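Local coordinates for protein antigen 43 (Escherichia coli, PDB 4KH3) that probably mediates self-association between bacterial cells, as an autotransporter linked to aggregation and biofilm formation, at residues G16-N21 / G33-T38; T60-T65 / T79-V84; T65-G70 / V84-G89; T100-R105 / A117-N122. All coordinates share one frame; numbering follows the deposited sequence.

Contact 1: G16-N21 / G33-T38; sequences GGTLVN and GVTVST
Gly17 O is held by two donors. Thr35 N reaches it at 3.0 Å, tilted 18° from the carbonyl plane, and a water donates to it at 2.9 Å. The same water donates to Gly33 O and accepts from the hydroxyl of Thr35, with OG1 2.7 Å from the water oxygen. It thus ties the start of both short strands together. The ladder continues in parallel register, with Leu19 N bonded to Thr35 O and Ser37 N to Leu19 O. Thr18 and Thr35 stand side by side on one face and point the same way, OG1 of Thr18 lying 3.8 Å from CB of Thr35. Leu19 projects from the other face. Its CG meets CG1 of Val34 at 4.1 Å, the two side chains crossing at a slant, and its CD1 reaches CG2 of Val36. Gln25 and Gln53, on strands 24-27 and 52-55, also touch Leu19. Thr38 has OG1 anti to its backbone N (chi1 -177°), which leaves CG2 to press on Leu19 O at 3.3 Å. Its OG1, though buried, is satisfied by Glu41 and His22 N. Ser37 OG is taken by Thr67 of the next coil. The chemistry therefore differs by face: Thr18 and Thr35 carry their hydroxyls on one side, while Leu19, Val34 and Val36 turn aliphatic groups to the inside of the solenoid.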
loop_
_atom_site.group_PDB
_atom_site.type_symbol
_atom_site.label_atom_id
_atom_site.label_comp_id
_atom_site.label_asym_id
_atom_site.label_seq_id
_atom_site.Cartn_x
_atom_site.Cartn_y
_atom_site.Cartn_z
ATOM N N GLY A 16 -28.524 -20.823 36.677
ATOM C CA GLY A 16 -28.750 -21.813 35.635
ATOM C C GLY A 16 -30.126 -21.781 35.003
ATOM O O GLY A 16 -30.892 -20.832 35.190
ATOM N N GLY A 17 -30.443 -22.841 34.262
ATOM C CA GLY A 17 -31.663 -22.889 33.475
ATOM C C GLY A 17 -31.395 -22.638 31.998
ATOM O O GLY A 17 -30.339 -22.129 31.614
ATOM N N THR A 18 -32.355 -23.000 31.159
ATOM C CA THR A 18 -32.225 -22.793 29.734
ATOM C C THR A 18 -33.541 -22.254 29.200
ATOM O O THR A 18 -34.579 -22.888 29.354
ATOM C CB THR A 18 -31.859 -24.104 29.005
ATOM O OG1 THR A 18 -30.636 -24.634 29.541
ATOM C CG2 THR A 18 -31.669 -23.848 27.517
ATOM N N LEU A 19 -33.503 -21.077 28.583
ATOM C CA LEU A 19 -34.704 -20.499 27.999
ATOM C C LEU A 19 -34.934 -21.024 26.592
ATOM O O LEU A 19 -34.093 -20.850 25.705
ATOM C CB LEU A 19 -34.613 -18.981 27.961
ATOM C CG LEU A 19 -34.418 -18.273 29.292
ATOM C CD1 LEU A 19 -34.414 -16.767 29.047
ATOM C CD2 LEU A 19 -35.516 -18.668 30.262
ATOM N N VAL A 20 -36.081 -21.662 26.391
ATOM C CA VAL A 20 -36.436 -22.188 25.083
ATOM C C VAL A 20 -37.863 -21.785 24.738
ATOM O O VAL A 20 -38.556 -21.188 25.567
ATOM C CB VAL A 20 -36.307 -23.715 25.053
ATOM C CG1 VAL A 20 -34.834 -24.133 25.177
ATOM C CG2 VAL A 20 -37.129 -24.316 26.172
ATOM N N ASN A 21 -38.274 -22.074 23.502
ATOM C CA ASN A 21 -39.670 -21.943 23.079
ATOM C C ASN A 21 -40.319 -20.644 23.501
ATOM O O ASN A 21 -41.374 -20.657 24.130
ATOM C CB ASN A 21 -40.506 -23.105 23.624
ATOM C CG ASN A 21 -39.850 -24.448 23.396
ATOM O OD1 ASN A 21 -39.277 -24.713 22.331
ATOM N ND2 ASN A 21 -39.916 -25.304 24.403
ATOM N N GLY A 33 -25.669 -17.465 34.890
ATOM C CA GLY A 33 -25.379 -18.717 34.212
ATOM C C GLY A 33 -26.514 -19.279 33.387
ATOM O O GLY A 33 -26.499 -20.452 33.016
ATOM N N VAL A 34 -27.501 -18.442 33.091
ATOM C CA VAL A 34 -28.611 -18.872 32.261
ATOM C C VAL A 34 -28.125 -19.098 30.831
ATOM O O VAL A 34 -27.351 -18.300 30.303
ATOM C CB VAL A 34 -29.741 -17.817 32.267
ATOM C CG1 VAL A 34 -30.861 -18.232 31.343
ATOM C CG2 VAL A 34 -30.268 -17.618 33.669
ATOM N N THR A 35 -28.562 -20.196 30.219
ATOM C CA THR A 35 -28.386 -20.417 28.783
ATOM C C THR A 35 -29.638 -19.936 28.053
ATOM O O THR A 35 -30.750 -20.351 28.375
ATOM C CB THR A 35 -28.142 -21.912 28.450
ATOM O OG1 THR A 35 -26.945 -22.355 29.093
ATOM C CG2 THR A 35 -28.008 -22.140 26.934
ATOM N N VAL A 36 -29.450 -19.054 27.077
ATOM C CA VAL A 36 -30.562 -18.419 26.375
ATOM C C VAL A 36 -30.604 -18.914 24.932
ATOM O O VAL A 36 -29.723 -18.604 24.128
ATOM C CB VAL A 36 -30.425 -16.877 26.403
ATOM C CG1 VAL A 36 -31.549 -16.226 25.640
ATOM C CG2 VAL A 36 -30.401 -16.370 27.846
ATOM N N SER A 37 -31.622 -19.697 24.606
ATOM C CA SER A 37 -31.693 -20.329 23.296
ATOM C C SER A 37 -32.974 -20.003 22.569
ATOM O O SER A 37 -33.438 -20.790 21.766
ATOM C CB SER A 37 -31.579 -21.834 23.435
ATOM O OG SER A 37 -30.362 -22.172 24.060
ATOM N N THR A 38 -33.540 -18.841 22.860
ATOM C CA THR A 38 -34.779 -18.421 22.243
ATOM C C THR A 38 -34.830 -16.903 22.256
ATOM O O THR A 38 -34.168 -16.270 23.083
ATOM C CB THR A 38 -36.011 -18.985 23.000
ATOM O OG1 THR A 38 -37.211 -18.602 22.322
ATOM C CG2 THR A 38 -36.059 -18.459 24.427
HETATM O O HOH W 1 -27.526 -22.769 31.740
#

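Contact 2: T60-T65 / T79-V84; sequences TGRNTT and TASDTV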
loop_
_atom_site.group_PDB
_atom_site.type_symbol
_atom_site.label_atom_id
_atom_site.label_comp_id
_atom_site.label_asym_id
_atom_site.label_seq_id
_atom_site.Cartn_x
_atom_site.Cartn_y
_atom_site.Cartn_z
ATOM N N THR A 60 -29.193 -7.457 36.692
ATOM C CA THR A 60 -27.871 -7.887 36.282
ATOM C C THR A 60 -27.917 -9.292 35.720
ATOM O O THR A 60 -28.446 -10.194 36.369
ATOM C CB THR A 60 -26.908 -7.909 37.473
ATOM O OG1 THR A 60 -26.881 -6.619 38.085
ATOM C CG2 THR A 60 -25.504 -8.278 37.023
ATOM N N GLY A 61 -27.358 -9.467 34.522
ATOM C CA GLY A 61 -27.182 -10.784 33.931
ATOM C C GLY A 61 -25.710 -11.173 33.904
ATOM O O GLY A 61 -24.893 -10.491 33.281
ATOM N N ARG A 62 -25.368 -12.260 34.591
ATOM C CA ARG A 62 -23.982 -12.719 34.680
ATOM C C ARG A 62 -23.818 -14.067 34.030
ATOM O O ARG A 62 -24.652 -14.956 34.234
ATOM C CB ARG A 62 -23.550 -12.894 36.131
ATOM C CG ARG A 62 -23.541 -11.645 36.938
ATOM C CD ARG A 62 -23.006 -11.901 38.343
ATOM N NE ARG A 62 -23.213 -10.707 39.140
ATOM C CZ ARG A 62 -22.409 -9.656 39.090
ATOM N NH1 ARG A 62 -21.333 -9.678 38.300
ATOM N NH2 ARG A 62 -22.679 -8.589 39.827
ATOM N N ASN A 63 -22.721 -14.233 33.295
ATOM C CA ASN A 63 -22.374 -15.533 32.726
ATOM C C ASN A 63 -23.493 -16.140 31.907
ATOM O O ASN A 63 -23.691 -17.341 31.908
ATOM C CB ASN A 63 -21.939 -16.514 33.819
ATOM C CG ASN A 63 -20.859 -15.931 34.709
ATOM O OD1 ASN A 63 -19.758 -15.638 34.255
ATOM N ND2 ASN A 63 -21.179 -15.737 35.972
ATOM N N THR A 64 -24.233 -15.289 31.218
ATOM C CA THR A 64 -25.231 -15.758 30.287
ATOM C C THR A 64 -24.532 -16.332 29.058
ATOM O O THR A 64 -23.585 -15.739 28.540
ATOM C CB THR A 64 -26.141 -14.601 29.873
ATOM O OG1 THR A 64 -26.828 -14.110 31.033
ATOM C CG2 THR A 64 -27.148 -15.055 28.836
ATOM N N THR A 65 -24.977 -17.500 28.613
ATOM C CA THR A 65 -24.548 -18.027 27.329
ATOM C C THR A 65 -25.710 -17.880 26.361
ATOM O O THR A 65 -26.813 -18.345 26.637
ATOM C CB THR A 65 -24.137 -19.510 27.413
ATOM O OG1 THR A 65 -22.971 -19.636 28.231
ATOM C CG2 THR A 65 -23.820 -20.062 26.019
ATOM N N THR A 79 -27.524 -4.325 33.297
ATOM C CA THR A 79 -26.111 -4.639 33.235
ATOM C C THR A 79 -25.929 -6.095 32.863
ATOM O O THR A 79 -26.590 -6.966 33.427
ATOM C CB THR A 79 -25.455 -4.389 34.600
ATOM O OG1 THR A 79 -25.573 -3.004 34.926
ATOM C CG2 THR A 79 -23.977 -4.779 34.593
ATOM N N ALA A 80 -25.031 -6.360 31.923
ATOM C CA ALA A 80 -24.680 -7.733 31.554
ATOM C C ALA A 80 -23.189 -7.900 31.694
ATOM O O ALA A 80 -22.427 -7.018 31.326
ATOM C CB ALA A 80 -25.106 -8.047 30.137
ATOM N N SER A 81 -22.777 -9.036 32.230
ATOM C CA SER A 81 -21.388 -9.268 32.552
ATOM C C SER A 81 -20.983 -10.701 32.176
ATOM O O SER A 81 -21.702 -11.643 32.488
ATOM C CB SER A 81 -21.190 -9.033 34.055
ATOM O OG SER A 81 -19.882 -9.406 34.459
ATOM N N ASP A 82 -19.835 -10.850 31.515
ATOM C CA ASP A 82 -19.287 -12.155 31.120
ATOM C C ASP A 82 -20.259 -12.916 30.238
ATOM O O ASP A 82 -20.537 -14.097 30.465
ATOM C CB ASP A 82 -18.916 -13.024 32.331
ATOM C CG ASP A 82 -17.833 -12.402 33.201
ATOM O OD1 ASP A 82 -17.109 -11.496 32.720
ATOM O OD2 ASP A 82 -17.701 -12.840 34.374
ATOM N N THR A 83 -20.799 -12.229 29.245
ATOM C CA THR A 83 -21.732 -12.859 28.327
ATOM C C THR A 83 -20.976 -13.518 27.192
ATOM O O THR A 83 -20.113 -12.896 26.565
ATOM C CB THR A 83 -22.707 -11.841 27.751
ATOM O OG1 THR A 83 -23.134 -10.956 28.797
ATOM C CG2 THR A 83 -23.917 -12.543 27.126
ATOM N N VAL A 84 -21.285 -14.790 26.957
ATOM C CA VAL A 84 -20.807 -15.507 25.787
ATOM C C VAL A 84 -21.939 -15.613 24.756
ATOM O O VAL A 84 -23.019 -16.129 25.043
ATOM C CB VAL A 84 -20.311 -16.912 26.160
ATOM C CG1 VAL A 84 -19.965 -17.698 24.903
ATOM C CG2 VAL A 84 -19.106 -16.804 27.070
HETATM O O HOH W 2 -19.839 -11.508 36.690
HETATM O O HOH W 3 -24.434 -12.062 30.910
#
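Arg62 leans along strand 60-62 and reaches Ser81 of strand 79-81 through a water. Its CB leaves the face that also carries Thr60, Thr79 and Ser81. CG lies anti to the carbonyl carbon (chi1 -63°), and the chain runs extended from CG to NE. The guanidinium then has CG2 of Thr60 over one face, 3.8 Å above the plane and offset toward the rim. NH1 stays 4.1 Å from Ser81 OG, so the link between them is made by solvent. The water lies in the guanidinium plane at its edge, 2.9 Å from NH1, and is also hydrogen-bonded to Ser81 OG. A weak bond joins this water to OD2 of Asp82. The carboxylate is too far from the guanidinium for a direct salt bridge.

Next to Arg62, Asn63 and Asp82 lie side by side, their flat groups turned 39° against each other. Asn63 OD1 sits 3.4 Å from Asp82 CB, while its ND2 bonds to Asn32 of the preceding coil. On the backbone, Gly61 N bonds to Thr79 O at 2.8 Å, and Asn63 N to Ser81 O. Val84 N then bonds to Thr64 O beyond the bend. A second water in this bend accepts from Thr64 N, donates to Ser81 O and bonds to Thr83 OG1 at 2.7 Å.

Strand 60-62 lies between strands 30-32 and 79-81, all parallel. Ala80, Thr64 and Thr83 face inward against Gln72 of strand 71-74, and Ala80 and Thr83 also touch Gln91 of strand 90-93.

Contact 3: T65-G70 / V84-G89; sequences TVTANG and VIRDGG
Thr67 and Arg86 lie side by side and point the same way, with the methyl of Thr67 over one face of the guanidinium. CG2 of Thr67 is 3.6 Å from NH1 of Arg86. The methyl of Thr65 approaches the same group obliquely, its CG2 3.8 Å from NH2 of Arg86. CG of Arg86 sits between the backbone N and the carbonyl carbon (chi1 54°), and from there the extended chain carries the guanidinium over to the two threonines. NH1 also makes a weak salt bridge with OD2 of its neighbour Asp87, at 3.4 Å. Thr67 OG1 bonds to Ser37 of the preceding coil, so this threonine offers its methyl to one coil and its hydroxyl to another.

On the inner face Val66 and Ile85 run alongside each other, CB of Val66 lying 4.2 Å from CG2 of Ile85. Aliphatic residues stacked in equivalent places on successive coils are a feature of the parallel beta-helix. The bonds beneath them are nearly straight: Val66 N to Val84 O at 2.7 Å, and Arg86 N to Val66 O, both at 171°.

Past these short strands each segment turns, with a type I turn from Thr67 to Gly70 and a type I' turn from Arg86 to Gly89. CB of Ala68 rests on Asp87 O at 3.3 Å. A water accepts from Ala68 N and donates to Asp87 OD2 at 2.7 Å. CA of Gly89 passes 3.1 Å from Thr67 O.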
loop_
_atom_site.group_PDB
_atom_site.type_symbol
_atom_site.label_atom_id
_atom_site.label_comp_id
_atom_site.label_asym_id
_atom_site.label_seq_id
_atom_site.Cartn_x
_atom_site.Cartn_y
_atom_site.Cartn_z
ATOM N N THR A 65 -24.977 -17.500 28.613
ATOM C CA THR A 65 -24.548 -18.027 27.329
ATOM C C THR A 65 -25.710 -17.880 26.361
ATOM O O THR A 65 -26.813 -18.345 26.637
ATOM C CB THR A 65 -24.137 -19.510 27.413
ATOM O OG1 THR A 65 -22.971 -19.636 28.231
ATOM C CG2 THR A 65 -23.820 -20.062 26.019
ATOM N N VAL A 66 -25.469 -17.203 25.244
ATOM C CA VAL A 66 -26.511 -16.988 24.254
ATOM C C VAL A 66 -26.177 -17.809 23.025
ATOM O O VAL A 66 -25.137 -17.610 22.407
ATOM C CB VAL A 66 -26.682 -15.506 23.882
ATOM C CG1 VAL A 66 -27.975 -15.291 23.092
ATOM C CG2 VAL A 66 -26.715 -14.656 25.122
ATOM N N THR A 67 -27.061 -18.742 22.690
ATOM C CA THR A 67 -26.836 -19.667 21.582
ATOM C C THR A 67 -27.595 -19.210 20.330
ATOM O O THR A 67 -28.185 -18.125 20.314
ATOM C CB THR A 67 -27.247 -21.104 21.975
ATOM O OG1 THR A 67 -28.673 -21.188 22.099
ATOM C CG2 THR A 67 -26.618 -21.501 23.308
ATOM N N ALA A 68 -27.586 -20.056 19.303
ATOM C CA ALA A 68 -28.047 -19.726 17.953
ATOM C C ALA A 68 -29.362 -18.939 17.816
ATOM O O ALA A 68 -29.441 -17.955 17.055
ATOM C CB ALA A 68 -28.100 -20.993 17.105
ATOM N N ASN A 69 -30.396 -19.372 18.522
ATOM C CA ASN A 69 -31.674 -18.667 18.462
ATOM C C ASN A 69 -31.897 -17.764 19.671
ATOM O O ASN A 69 -33.003 -17.277 19.896
ATOM C CB ASN A 69 -32.822 -19.670 18.354
ATOM C CG ASN A 69 -32.904 -20.308 16.993
ATOM O OD1 ASN A 69 -32.736 -19.639 15.968
ATOM N ND2 ASN A 69 -33.151 -21.610 16.968
ATOM N N GLY A 70 -30.842 -17.559 20.455
ATOM C CA GLY A 70 -30.962 -16.847 21.704
ATOM C C GLY A 70 -30.922 -15.358 21.504
ATOM O O GLY A 70 -30.213 -14.865 20.631
ATOM N N VAL A 84 -21.285 -14.790 26.957
ATOM C CA VAL A 84 -20.807 -15.507 25.787
ATOM C C VAL A 84 -21.939 -15.613 24.756
ATOM O O VAL A 84 -23.019 -16.129 25.043
ATOM C CB VAL A 84 -20.311 -16.912 26.160
ATOM C CG1 VAL A 84 -19.965 -17.698 24.903
ATOM C CG2 VAL A 84 -19.106 -16.804 27.070
ATOM N N ILE A 85 -21.684 -15.109 23.560
ATOM C CA ILE A 85 -22.675 -15.091 22.506
ATOM C C ILE A 85 -22.105 -15.791 21.289
ATOM O O ILE A 85 -21.152 -15.306 20.681
ATOM C CB ILE A 85 -23.043 -13.650 22.117
ATOM C CG1 ILE A 85 -23.371 -12.829 23.371
ATOM C CG2 ILE A 85 -24.178 -13.662 21.083
ATOM C CD1 ILE A 85 -23.618 -11.358 23.119
ATOM N N ARG A 86 -22.679 -16.934 20.938
ATOM C CA ARG A 86 -22.164 -17.726 19.827
ATOM C C ARG A 86 -23.229 -18.121 18.811
ATOM O O ARG A 86 -24.433 -17.928 19.028
ATOM C CB ARG A 86 -21.451 -18.972 20.339
ATOM C CG ARG A 86 -22.259 -19.847 21.287
ATOM C CD ARG A 86 -21.444 -21.100 21.667
ATOM N NE ARG A 86 -21.917 -21.816 22.861
ATOM C CZ ARG A 86 -22.946 -22.671 22.882
ATOM N NH1 ARG A 86 -23.656 -22.916 21.778
ATOM N NH2 ARG A 86 -23.281 -23.279 24.018
ATOM N N ASP A 87 -22.750 -18.626 17.683
ATOM C CA ASP A 87 -23.570 -19.295 16.676
ATOM C C ASP A 87 -24.733 -18.463 16.157
ATOM O O ASP A 87 -25.787 -19.002 15.807
ATOM C CB ASP A 87 -24.039 -20.651 17.194
ATOM C CG ASP A 87 -22.881 -21.557 17.561
ATOM O OD1 ASP A 87 -21.797 -21.407 16.959
ATOM O OD2 ASP A 87 -23.044 -22.409 18.458
ATOM N N GLY A 88 -24.527 -17.150 16.089
ATOM C CA GLY A 88 -25.522 -16.262 15.521
ATOM C C GLY A 88 -26.521 -15.751 16.537
ATOM O O GLY A 88 -27.420 -14.990 16.183
ATOM N N GLY A 89 -26.363 -16.156 17.802
ATOM C CA GLY A 89 -27.118 -15.549 18.883
ATOM C C GLY A 89 -26.835 -14.056 18.951
ATOM O O GLY A 89 -25.919 -13.553 18.284
HETATM O O HOH W 4 -25.533 -22.616 19.475
HETATM O O HOH W 5 -29.410 -17.056 14.763
#

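Contact 4: T100-R105 / A117-N122; sequences TTLDNR and AGTIIN
Asn122 lies beside Asp103, its CB and ND2 facing OD1 of Asp103. Asp103 has two conformers. In one of them the amide and carboxylate planes are 12° apart, and ND2 of Asn122 donates to OD1 of Asp103 at 3.1 Å (166°), with the acceptor in the amide plane. The bond may therefore not be constant. The other end of the amide, OD1, bonds to Asn141 of the following coil. CG2 of Thr101 crosses beside the same ND2 at 3.7 Å.

On the inner face Leu102 has CG anti to the carbonyl carbon (chi1 -51°), which sets CG 3.9 Å from CG2 of Thr119. Its CD1 reaches CG2 of Ile121 at 4.3 Å. Thr100 and Thr119 stand side by side and share a water, which is 2.6 Å from Thr100 OG1 and donates to both Thr119 OG1 and Ala117 O. Thr119 OG1 also bonds to OE1 of Gln108, and Thr100 OG1 weakly to its NE2.

Backbone bonds run from Ile120 N to Thr100 O, from Leu102 N to Ile120 O, and from Asn122 N to Leu102 O at 2.7 Å. Parallel bridges in register, with aliphatic residues such as Leu102 and Ile121 aligned on the inner face, are typical of the right-handed parallel beta-helix, consistent with the pectate lyase-like clan of this stalk region.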
loop_
_atom_site.group_PDB
_atom_site.type_symbol
_atom_site.label_atom_id
_atom_site.label_comp_id
_atom_site.label_asym_id
_atom_site.label_seq_id
_atom_site.Cartn_x
_atom_site.Cartn_y
_atom_site.Cartn_z
ATOM N N THR A 100 -18.038 -8.964 27.161
ATOM C CA THR A 100 -18.769 -9.836 26.273
ATOM C C THR A 100 -17.787 -10.553 25.331
ATOM O O THR A 100 -16.744 -10.003 24.968
ATOM C CB THR A 100 -19.736 -9.002 25.464
ATOM O OG1 THR A 100 -20.514 -8.196 26.361
ATOM C CG2 THR A 100 -20.642 -9.884 24.623
ATOM N N THR A 101 -18.099 -11.789 24.965
ATOM C CA THR A 101 -17.327 -12.472 23.943
ATOM C C THR A 101 -18.248 -12.905 22.805
ATOM O O THR A 101 -19.283 -13.517 23.037
ATOM C CB THR A 101 -16.590 -13.682 24.509
ATOM O OG1 THR A 101 -15.864 -13.287 25.685
ATOM C CG2 THR A 101 -15.626 -14.209 23.492
ATOM N N LEU A 102 -17.880 -12.558 21.579
ATOM C CA LEU A 102 -18.638 -12.979 20.414
ATOM C C LEU A 102 -17.809 -13.992 19.641
ATOM O O LEU A 102 -16.690 -13.694 19.214
ATOM C CB LEU A 102 -18.953 -11.780 19.521
ATOM C CG LEU A 102 -19.593 -10.543 20.159
ATOM C CD1 LEU A 102 -19.812 -9.466 19.103
ATOM C CD2 LEU A 102 -20.895 -10.879 20.847
ATOM N N ASP A 103 -18.336 -15.203 19.498
ATOM C CA ASP A 103 -17.693 -16.218 18.667
ATOM C C ASP A 103 -18.698 -16.680 17.612
ATOM O O ASP A 103 -19.911 -16.554 17.805
ATOM C CB ASP A 103 -17.211 -17.419 19.498
ATOM C CG ASP A 103 -16.605 -17.017 20.852
ATOM O OD1 ASP A 103 -15.448 -16.535 20.912
ATOM O OD2 ASP A 103 -17.288 -17.220 21.875
ATOM N N ASN A 104 -18.188 -17.193 16.496
ATOM C CA ASN A 104 -19.016 -17.811 15.461
ATOM C C ASN A 104 -20.305 -17.097 15.098
ATOM O O ASN A 104 -21.397 -17.680 15.197
ATOM C CB ASN A 104 -19.331 -19.258 15.830
ATOM C CG ASN A 104 -18.103 -20.139 15.800
ATOM O OD1 ASN A 104 -17.146 -19.866 15.067
ATOM N ND2 ASN A 104 -18.121 -21.205 16.590
ATOM N N ARG A 105 -20.161 -15.841 14.686
ATOM C CA ARG A 105 -21.272 -15.020 14.199
ATOM C C ARG A 105 -22.197 -14.523 15.305
ATOM O O ARG A 105 -23.277 -14.021 15.027
ATOM C CB ARG A 105 -22.067 -15.748 13.108
ATOM C CG ARG A 105 -21.189 -16.375 12.032
ATOM C CD ARG A 105 -21.946 -17.400 11.218
ATOM N NE ARG A 105 -22.325 -18.566 12.017
ATOM C CZ ARG A 105 -23.550 -18.774 12.494
ATOM N NH1 ARG A 105 -24.522 -17.891 12.254
ATOM N NH2 ARG A 105 -23.804 -19.860 13.217
ATOM N N ALA A 117 -18.406 -2.494 26.956
ATOM C CA ALA A 117 -17.038 -2.367 27.424
ATOM C C ALA A 117 -16.319 -3.715 27.361
ATOM O O ALA A 117 -16.807 -4.714 27.889
ATOM C CB ALA A 117 -17.025 -1.808 28.829
ATOM N N GLY A 118 -15.162 -3.752 26.707
ATOM C CA GLY A 118 -14.384 -4.984 26.645
ATOM C C GLY A 118 -14.968 -6.164 25.863
ATOM O O GLY A 118 -14.745 -7.323 26.222
ATOM N N THR A 119 -15.698 -5.892 24.780
ATOM C CA THR A 119 -16.151 -6.967 23.902
ATOM C C THR A 119 -14.964 -7.527 23.111
ATOM O O THR A 119 -14.168 -6.776 22.538
ATOM C CB THR A 119 -17.247 -6.497 22.906
ATOM O OG1 THR A 119 -18.411 -6.072 23.622
ATOM C CG2 THR A 119 -17.631 -7.634 21.968
ATOM N N ILE A 120 -14.832 -8.845 23.089
ATOM C CA ILE A 120 -13.850 -9.474 22.218
ATOM C C ILE A 120 -14.620 -10.107 21.069
ATOM O O ILE A 120 -15.578 -10.855 21.283
ATOM C CB ILE A 120 -13.006 -10.524 22.947
ATOM C CG1 ILE A 120 -12.169 -9.862 24.039
ATOM C CG2 ILE A 120 -12.064 -11.234 21.981
ATOM C CD1 ILE A 120 -11.063 -10.738 24.532
ATOM N N ILE A 121 -14.234 -9.763 19.849
ATOM C CA ILE A 121 -14.932 -10.248 18.679
ATOM C C ILE A 121 -14.078 -11.292 17.977
ATOM O O ILE A 121 -13.085 -10.961 17.321
ATOM C CB ILE A 121 -15.234 -9.118 17.702
ATOM C CG1 ILE A 121 -15.762 -7.877 18.445
ATOM C CG2 ILE A 121 -16.231 -9.590 16.650
ATOM C CD1 ILE A 121 -16.003 -6.662 17.527
ATOM N N ASN A 122 -14.463 -12.555 18.127
ATOM C CA ASN A 122 -13.723 -13.651 17.515
ATOM C C ASN A 122 -14.468 -14.208 16.325
ATOM O O ASN A 122 -15.673 -13.997 16.197
ATOM C CB ASN A 122 -13.494 -14.766 18.537
ATOM C CG ASN A 122 -12.586 -14.333 19.670
ATOM O OD1 ASN A 122 -11.565 -13.692 19.444
ATOM N ND2 ASN A 122 -12.969 -14.657 20.897
HETATM O O HOH W 6 -18.920 -6.128 26.468
#

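How the contacts relate
From the N terminus, contact 1 closes the first of these loops, joining strands 18-19 and 35-36 before contact 2 opens. Contact 2 pairs strand 60-62 with 79-81 and contact 3 pairs 65-66 with 84-85, each closing a loop of one coil. The two cross, and they share Thr65 and Val84. Contact 4 follows in series and closes a loop between strands 101-102 and 120-121. The contacts also meet one another across the coils. A probable hydrogen bond from Val36 N to Thr65 O joins contact 1 to contacts 2 and 3, and one from Ile85 N to Thr101 O joins contact 3 to contact 4. Together they tie neighbouring coils near the N-terminal end of the solenoid.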